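Coatomer subunit delta (Saccharomyces cerevisiae, PDB 5FJZ) is a coatomer subunit that probably serves retrograde Golgi-to-ER transport of dilysine-tagged proteins, its mu-homology domain binding a tryptophan-based motif of Dsl1. Local coordinates at residues A[25-36]-A[115-126]. Residues are numbered along the deposited sequence; the frame is centred on the assembly and turned at random.
Sequences AEFSRDGTIHSS and AEDDSLIPLTLT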
ATOM      1  N   ALA A  25      13.662  14.453  -0.303  1.00 15.47           N
ATOM      2  CA  ALA A  25      15.058  14.756  -0.553  1.00 13.90           C
ATOM      3  C   ALA A  25      15.928  13.678   0.099  1.00 14.81           C
ATOM      4  O   ALA A  25      15.626  13.206   1.239  1.00 17.40           O
ATOM      5  CB  ALA A  25      15.382  16.142  -0.020  1.00 13.93           C
ATOM      6  N   GLU A  26      17.012  13.289  -0.542  1.00 15.74           N
ATOM      7  CA  GLU A  26      17.986  12.348   0.017  1.00 13.61           C
ATOM      8  C   GLU A  26      19.440  12.857  -0.065  1.00 14.58           C
ATOM      9  O   GLU A  26      19.854  13.455  -1.100  1.00 14.90           O
ATOM     10  CB  GLU A  26      17.885  11.001  -0.722  1.00 15.83           C
ATOM     11  CG  GLU A  26      18.862   9.906  -0.230  1.00 19.33           C
ATOM     12  CD  GLU A  26      18.575   8.492  -0.745  1.00 25.42           C
ATOM     13  OE1 GLU A  26      17.410   8.251  -1.176  1.00 22.73           O
ATOM     14  OE2 GLU A  26      19.498   7.643  -0.707  1.00 31.64           O
ATOM     15  N   PHE A  27      20.162  12.629   0.993  1.00 13.90           N
ATOM     16  CA  PHE A  27      21.577  13.166   1.180  1.00 13.52           C
ATOM     17  C   PHE A  27      22.473  12.026   1.534  1.00 15.26           C
ATOM     18  O   PHE A  27      22.045  11.043   2.134  1.00 16.69           O
ATOM     19  CB  PHE A  27      21.667  14.226   2.304  1.00 13.30           C
ATOM     20  CG  PHE A  27      20.759  15.353   2.149  1.00 13.23           C
ATOM     21  CD1 PHE A  27      19.431  15.243   2.521  1.00 13.22           C
ATOM     22  CD2 PHE A  27      21.179  16.554   1.606  1.00 13.27           C
ATOM     23  CE1 PHE A  27      18.563  16.290   2.384  1.00 14.50           C
ATOM     24  CE2 PHE A  27      20.315  17.601   1.469  1.00 12.98           C
ATOM     25  CZ  PHE A  27      18.994  17.487   1.814  1.00 12.80           C
ATOM     26  N   SER A  28      23.725  12.021   1.012  1.00 18.10           N
ATOM     27  CA  SER A  28      24.709  11.195   1.549  1.00 20.08           C
ATOM     28  C   SER A  28      25.071  11.661   2.976  1.00 18.48           C
ATOM     29  O   SER A  28      24.763  12.773   3.388  1.00 17.10           O
ATOM     30  CB  SER A  28      25.947  11.202   0.671  1.00 25.11           C
ATOM     31  OG  SER A  28      25.692  10.485  -0.530  1.00 38.05           O
ATOM     32  N   ARG A  29      25.794  10.846   3.736  1.00 20.39           N
ATOM     33  CA  ARG A  29      26.094  11.243   5.146  1.00 19.85           C
ATOM     34  C   ARG A  29      26.916  12.504   5.201  1.00 22.89           C
ATOM     35  O   ARG A  29      26.760  13.257   6.156  1.00 28.51           O
ATOM     36  CB  ARG A  29      26.890  10.177   5.888  1.00 21.11           C
ATOM     37  CG  ARG A  29      26.406   8.850   5.524  1.00 22.43           C
ATOM     38  CD  ARG A  29      26.966   7.755   6.315  1.00 20.93           C
ATOM     39  NE  ARG A  29      26.201   6.602   5.974  1.00 22.21           N
ATOM     40  CZ  ARG A  29      26.458   5.388   6.437  1.00 23.51           C
ATOM     41  NH1 ARG A  29      27.482   5.168   7.253  1.00 22.49           N
ATOM     42  NH2 ARG A  29      25.619   4.407   6.110  1.00 28.13           N
ATOM     43  N   ASP A  30      27.715  12.790   4.175  1.00 24.21           N
ATOM     44  CA  ASP A  30      28.506  14.007   4.132  1.00 25.51           C
ATOM     45  C   ASP A  30      27.774  15.213   3.570  1.00 23.27           C
ATOM     46  O   ASP A  30      28.346  16.273   3.479  1.00 22.78           O
ATOM     47  CB  ASP A  30      29.844  13.821   3.389  1.00 30.41           C
ATOM     48  CG  ASP A  30      29.681  13.783   1.850  1.00 32.12           C
ATOM     49  OD1 ASP A  30      28.561  13.715   1.305  1.00 25.33           O
ATOM     50  OD2 ASP A  30      30.693  13.789   1.150  1.00 33.36           O
ATOM     51  N   GLY A  31      26.469  15.088   3.334  1.00 22.06           N
ATOM     52  CA  GLY A  31      25.681  16.175   2.908  1.00 17.36           C
ATOM     53  C   GLY A  31      25.582  16.307   1.392  1.00 20.11           C
ATOM     54  O   GLY A  31      24.974  17.249   0.926  1.00 23.43           O
ATOM     55  N   THR A  32      26.190  15.422   0.628  1.00 17.92           N
ATOM     56  CA  THR A  32      26.034  15.552  -0.836  1.00 17.83           C
ATOM     57  C   THR A  32      24.595  15.214  -1.213  1.00 17.34           C
ATOM     58  O   THR A  32      24.117  14.141  -0.821  1.00 19.83           O
ATOM     59  CB  THR A  32      26.928  14.551  -1.581  1.00 18.12           C
ATOM     60  OG1 THR A  32      28.287  14.785  -1.198  1.00 18.62           O
ATOM     61  CG2 THR A  32      26.810  14.732  -3.093  1.00 20.75           C
ATOM     62  N   ILE A  33      23.952  16.068  -1.976  1.00 16.12           N
ATOM     63  CA  ILE A  33      22.556  15.853  -2.428  1.00 17.41           C
ATOM     64  C   ILE A  33      22.526  14.721  -3.434  1.00 17.45           C
ATOM     65  O   ILE A  33      23.205  14.751  -4.471  1.00 16.80           O
ATOM     66  CB  ILE A  33      21.950  17.133  -2.922  1.00 17.35           C
ATOM     67  CG1 ILE A  33      21.993  18.232  -1.835  1.00 17.15           C
ATOM     68  CG2 ILE A  33      20.516  16.907  -3.352  1.00 20.26           C
ATOM     69  CD1 ILE A  33      21.810  19.630  -2.360  1.00 17.31           C
ATOM     70  N   HIS A  34      21.754  13.675  -3.156  1.00 13.72           N
ATOM     71  CA  HIS A  34      21.417  12.645  -4.151  1.00 12.71           C
ATOM     72  C   HIS A  34      20.246  12.880  -5.059  1.00 15.29           C
ATOM     73  O   HIS A  34      20.353  12.656  -6.243  1.00 14.18           O
ATOM     74  CB  HIS A  34      21.211  11.325  -3.350  1.00 15.29           C
ATOM     75  CG  HIS A  34      20.758  10.180  -4.179  1.00 16.13           C
ATOM     76  ND1 HIS A  34      19.416   9.842  -4.288  1.00 14.93           N
ATOM     77  CD2 HIS A  34      21.440   9.326  -4.966  1.00 13.89           C
ATOM     78  CE1 HIS A  34      19.309   8.865  -5.150  1.00 14.90           C
ATOM     79  NE2 HIS A  34      20.523   8.518  -5.562  1.00 13.86           N
ATOM     80  N   SER A  35      19.146  13.471  -4.531  1.00 13.36           N
ATOM     81  CA  SER A  35      17.927  13.595  -5.271  1.00 13.89           C
ATOM     82  C   SER A  35      16.958  14.323  -4.485  1.00 13.23           C
ATOM     83  O   SER A  35      17.128  14.497  -3.250  1.00 13.27           O
ATOM     84  CB  SER A  35      17.290  12.227  -5.576  1.00 16.13           C
ATOM     85  OG  SER A  35      17.101  11.507  -4.352  1.00 15.78           O
ATOM     86  N   SER A  36      15.930  14.813  -5.178  1.00 13.60           N
ATOM     87  CA  SER A  36      14.839  15.484  -4.591  1.00 15.67           C
ATOM     88  C   SER A  36      13.615  15.403  -5.514  1.00 16.83           C
ATOM     89  O   SER A  36      13.708  15.236  -6.726  1.00 17.48           O
ATOM     90  CB  SER A  36      15.141  16.943  -4.106  1.00 18.44           C
ATOM     91  OG  SER A  36      15.633  17.754  -5.172  1.00 18.20           O
ATOM     92  N   ALA A 115      21.383  14.721  -8.441  1.00 17.81           N
ATOM     93  CA  ALA A 115      22.499  14.796  -7.501  1.00 18.32           C
ATOM     94  C   ALA A 115      23.114  16.208  -7.554  1.00 19.96           C
ATOM     95  O   ALA A 115      23.137  16.850  -8.615  1.00 18.71           O
ATOM     96  CB  ALA A 115      23.483  13.761  -7.821  1.00 17.26           C
ATOM     97  N   GLU A 116      23.419  16.712  -6.388  1.00 22.28           N
ATOM     98  CA  GLU A 116      24.105  18.006  -6.193  1.00 21.81           C
ATOM     99  C   GLU A 116      23.267  19.237  -6.632  1.00 25.52           C
ATOM    100  O   GLU A 116      23.813  20.293  -6.814  1.00 26.18           O
ATOM    101  CB  GLU A 116      25.429  17.996  -6.933  1.00 21.94           C
ATOM    102  CG  GLU A 116      26.257  16.771  -6.681  1.00 24.73           C
ATOM    103  CD  GLU A 116      27.702  17.047  -7.110  1.00 36.89           C
ATOM    104  OE1 GLU A 116      27.918  17.163  -8.302  1.00 36.48           O
ATOM    105  OE2 GLU A 116      28.591  17.249  -6.260  1.00 38.91           O
ATOM    106  N   ASP A 117      21.935  19.112  -6.762  1.00 24.17           N
ATOM    107  CA  ASP A 117      21.112  20.237  -7.158  1.00 25.02           C
ATOM    108  C   ASP A 117      20.194  20.585  -6.004  1.00 24.66           C
ATOM    109  O   ASP A 117      19.423  19.698  -5.571  1.00 23.81           O
ATOM    110  CB  ASP A 117      20.317  19.828  -8.394  1.00 29.47           C
ATOM    111  CG  ASP A 117      19.398  20.913  -8.907  1.00 30.54           C
ATOM    112  OD1 ASP A 117      18.979  21.820  -8.124  1.00 30.03           O
ATOM    113  OD2 ASP A 117      19.061  20.822 -10.108  1.00 28.95           O
ATOM    114  N   ASP A 118      20.298  21.812  -5.479  1.00 24.25           N
ATOM    115  CA  ASP A 118      19.580  22.227  -4.282  1.00 24.51           C
ATOM    116  C   ASP A 118      18.364  23.067  -4.552  1.00 23.68           C
ATOM    117  O   ASP A 118      17.751  23.613  -3.597  1.00 23.55           O
ATOM    118  CB  ASP A 118      20.514  22.931  -3.252  1.00 29.51           C
ATOM    119  CG  ASP A 118      21.167  24.208  -3.811  1.00 33.15           C
ATOM    120  OD1 ASP A 118      20.586  24.816  -4.724  1.00 35.34           O
ATOM    121  OD2 ASP A 118      22.281  24.554  -3.351  1.00 36.77           O
ATOM    122  N   SER A 119      17.958  23.182  -5.812  1.00 22.03           N
ATOM    123  CA  SER A 119      16.902  24.114  -6.138  1.00 25.70           C
ATOM    124  C   SER A 119      15.563  23.832  -5.498  1.00 26.68           C
ATOM    125  O   SER A 119      14.763  24.781  -5.220  1.00 21.27           O
ATOM    126  CB  SER A 119      16.757  24.296  -7.674  1.00 32.36           C
ATOM    127  OG  SER A 119      16.441  23.066  -8.270  1.00 34.78           O
ATOM    128  N   LEU A 120      15.307  22.564  -5.167  1.00 18.83           N
ATOM    129  CA  LEU A 120      14.042  22.206  -4.546  1.00 18.40           C
ATOM    130  C   LEU A 120      14.105  21.995  -3.036  1.00 15.89           C
ATOM    131  O   LEU A 120      13.085  21.596  -2.459  1.00 16.60           O
ATOM    132  CB  LEU A 120      13.562  20.858  -5.129  1.00 16.76           C
ATOM    133  CG  LEU A 120      12.776  20.774  -6.448  1.00 19.22           C
ATOM    134  CD1 LEU A 120      12.600  22.004  -7.300  1.00 19.97           C
ATOM    135  CD2 LEU A 120      12.912  19.453  -7.228  1.00 18.03           C
ATOM    136  N   ILE A 121      15.295  22.131  -2.430  1.00 16.61           N
ATOM    137  CA  ILE A 121      15.518  21.732  -1.019  1.00 16.72           C
ATOM    138  C   ILE A 121      15.353  22.930  -0.072  1.00 17.42           C
ATOM    139  O   ILE A 121      16.066  23.930  -0.239  1.00 20.37           O
ATOM    140  CB  ILE A 121      16.867  21.013  -0.978  1.00 18.47           C
ATOM    141  CG1 ILE A 121      16.627  19.632  -1.705  1.00 19.06           C
ATOM    142  CG2 ILE A 121      17.411  20.878   0.426  1.00 18.29           C
ATOM    143  CD1 ILE A 121      17.843  18.753  -1.901  1.00 17.26           C
ATOM    144  N   PRO A 122      14.410  22.863   0.859  1.00 16.26           N
ATOM    145  CA  PRO A 122      14.318  23.927   1.837  1.00 19.98           C
ATOM    146  C   PRO A 122      15.393  23.817   2.982  1.00 19.55           C
ATOM    147  O   PRO A 122      15.677  24.809   3.635  1.00 20.68           O
ATOM    148  CB  PRO A 122      12.940  23.743   2.404  1.00 22.05           C
ATOM    149  CG  PRO A 122      12.677  22.268   2.300  1.00 20.91           C
ATOM    150  CD  PRO A 122      13.377  21.797   1.072  1.00 17.29           C
ATOM    151  N   LEU A 123      15.809  22.609   3.284  1.00 16.54           N
ATOM    152  CA  LEU A 123      16.687  22.302   4.436  1.00 16.40           C
ATOM    153  C   LEU A 123      17.767  21.318   4.064  1.00 15.75           C
ATOM    154  O   LEU A 123      17.494  20.147   3.788  1.00 16.19           O
ATOM    155  CB  LEU A 123      15.851  21.813   5.589  1.00 16.58           C
ATOM    156  CG  LEU A 123      16.561  21.619   6.904  1.00 16.44           C
ATOM    157  CD1 LEU A 123      16.767  22.904   7.629  1.00 15.49           C
ATOM    158  CD2 LEU A 123      15.744  20.643   7.762  1.00 19.46           C
ATOM    159  N   THR A 124      19.025  21.758   4.022  1.00 17.57           N
ATOM    160  CA  THR A 124      20.157  20.903   3.707  1.00 17.67           C
ATOM    161  C   THR A 124      20.658  20.277   4.968  1.00 19.13           C
ATOM    162  O   THR A 124      20.472  20.811   6.020  1.00 16.75           O
ATOM    163  CB  THR A 124      21.303  21.693   3.000  1.00 24.56           C
ATOM    164  OG1 THR A 124      21.595  22.842   3.742  1.00 19.04           O
ATOM    165  CG2 THR A 124      20.840  22.212   1.656  1.00 27.67           C
ATOM    166  N   LEU A 125      21.169  19.048   4.834  1.00 18.19           N
ATOM    167  CA  LEU A 125      21.603  18.214   5.951  1.00 18.06           C
ATOM    168  C   LEU A 125      22.983  17.600   5.737  1.00 17.70           C
ATOM    169  O   LEU A 125      23.338  17.232   4.615  1.00 19.80           O
ATOM    170  CB  LEU A 125      20.658  17.067   6.020  1.00 19.76           C
ATOM    171  CG  LEU A 125      19.408  17.100   6.839  1.00 22.65           C
ATOM    172  CD1 LEU A 125      18.905  18.395   7.431  1.00 21.23           C
ATOM    173  CD2 LEU A 125      18.286  16.223   6.244  1.00 23.29           C
ATOM    174  N   THR A 126      23.765  17.458   6.819  1.00 17.00           N
ATOM    175  CA  THR A 126      24.984  16.818   6.830  1.00 18.25           C
ATOM    176  C   THR A 126      25.170  16.180   8.180  1.00 18.37           C
ATOM    177  O   THR A 126      24.631  16.687   9.183  1.00 15.93           O
ATOM    178  CB  THR A 126      26.165  17.848   6.698  1.00 24.20           C
ATOM    179  OG1 THR A 126      26.042  18.601   5.491  1.00 29.07           O
ATOM    180  CG2 THR A 126      27.468  17.113   6.644  1.00 25.93           C
TER
HETATM  181  O   HOH W   1      23.611  19.051   2.619  1.00 20.96           O
HETATM  182  O   HOH W   2      18.238  17.290  -5.758  1.00 14.90           O
HETATM  183  O   HOH W   3      16.865  20.282  -5.083  1.00 21.43           O
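Phe27 lays one ring face against Leu125: Leu125 CB sits 4.2 Å from the centroid of the Phe27 ring, 11° off the normal, a CH-pi contact, and the two side chains cross at about a right angle. The ring's CG is anti to the carbonyl carbon (chi1 -55°), which carries CZ toward Ile121; Ile121 CG2 meets the ring at its edge, in plane, 4.0 Å from Phe27 CZ. Ile121 sends its other branch elsewhere: Ile121 CD1 meets Ile33 CG2 tip to tip at 3.6 Å and, with CG1, also packs on Ser36 CB and Ala25 CB. A smaller alanine at Phe27 would probably open a gap beside Leu125 CB and Ile121 CG2, costing the CH-pi contact. Ile33 CD1 rests on Asp118 CB, and Ile33 O accepts the hydrogen bond from Glu116 N (2.8 Å), the donor 37° out of the carbonyl plane. Water fills the polar joins: one molecule donates to both Gly31 O and Leu125 O, and two others link Ser36 OG to Asp117 O, the second also accepting from Leu120 N. In the turn, Thr32 N and Thr32 OG1 reach Asp30 OD1 from the same carboxylate face, the Thr32 N bond closing an Asx turn, while Asp30 OD2 salt-bridges Lys67 of the second subunit. The 25-36 beta-hairpin, with its classic bulge at His34 and Ser35 opposite Glu26, thus packs against loop 115-122 and the start of strand 123-131, joining two beta-sheets of the mu-homology domain within the Dsl1-interacting region.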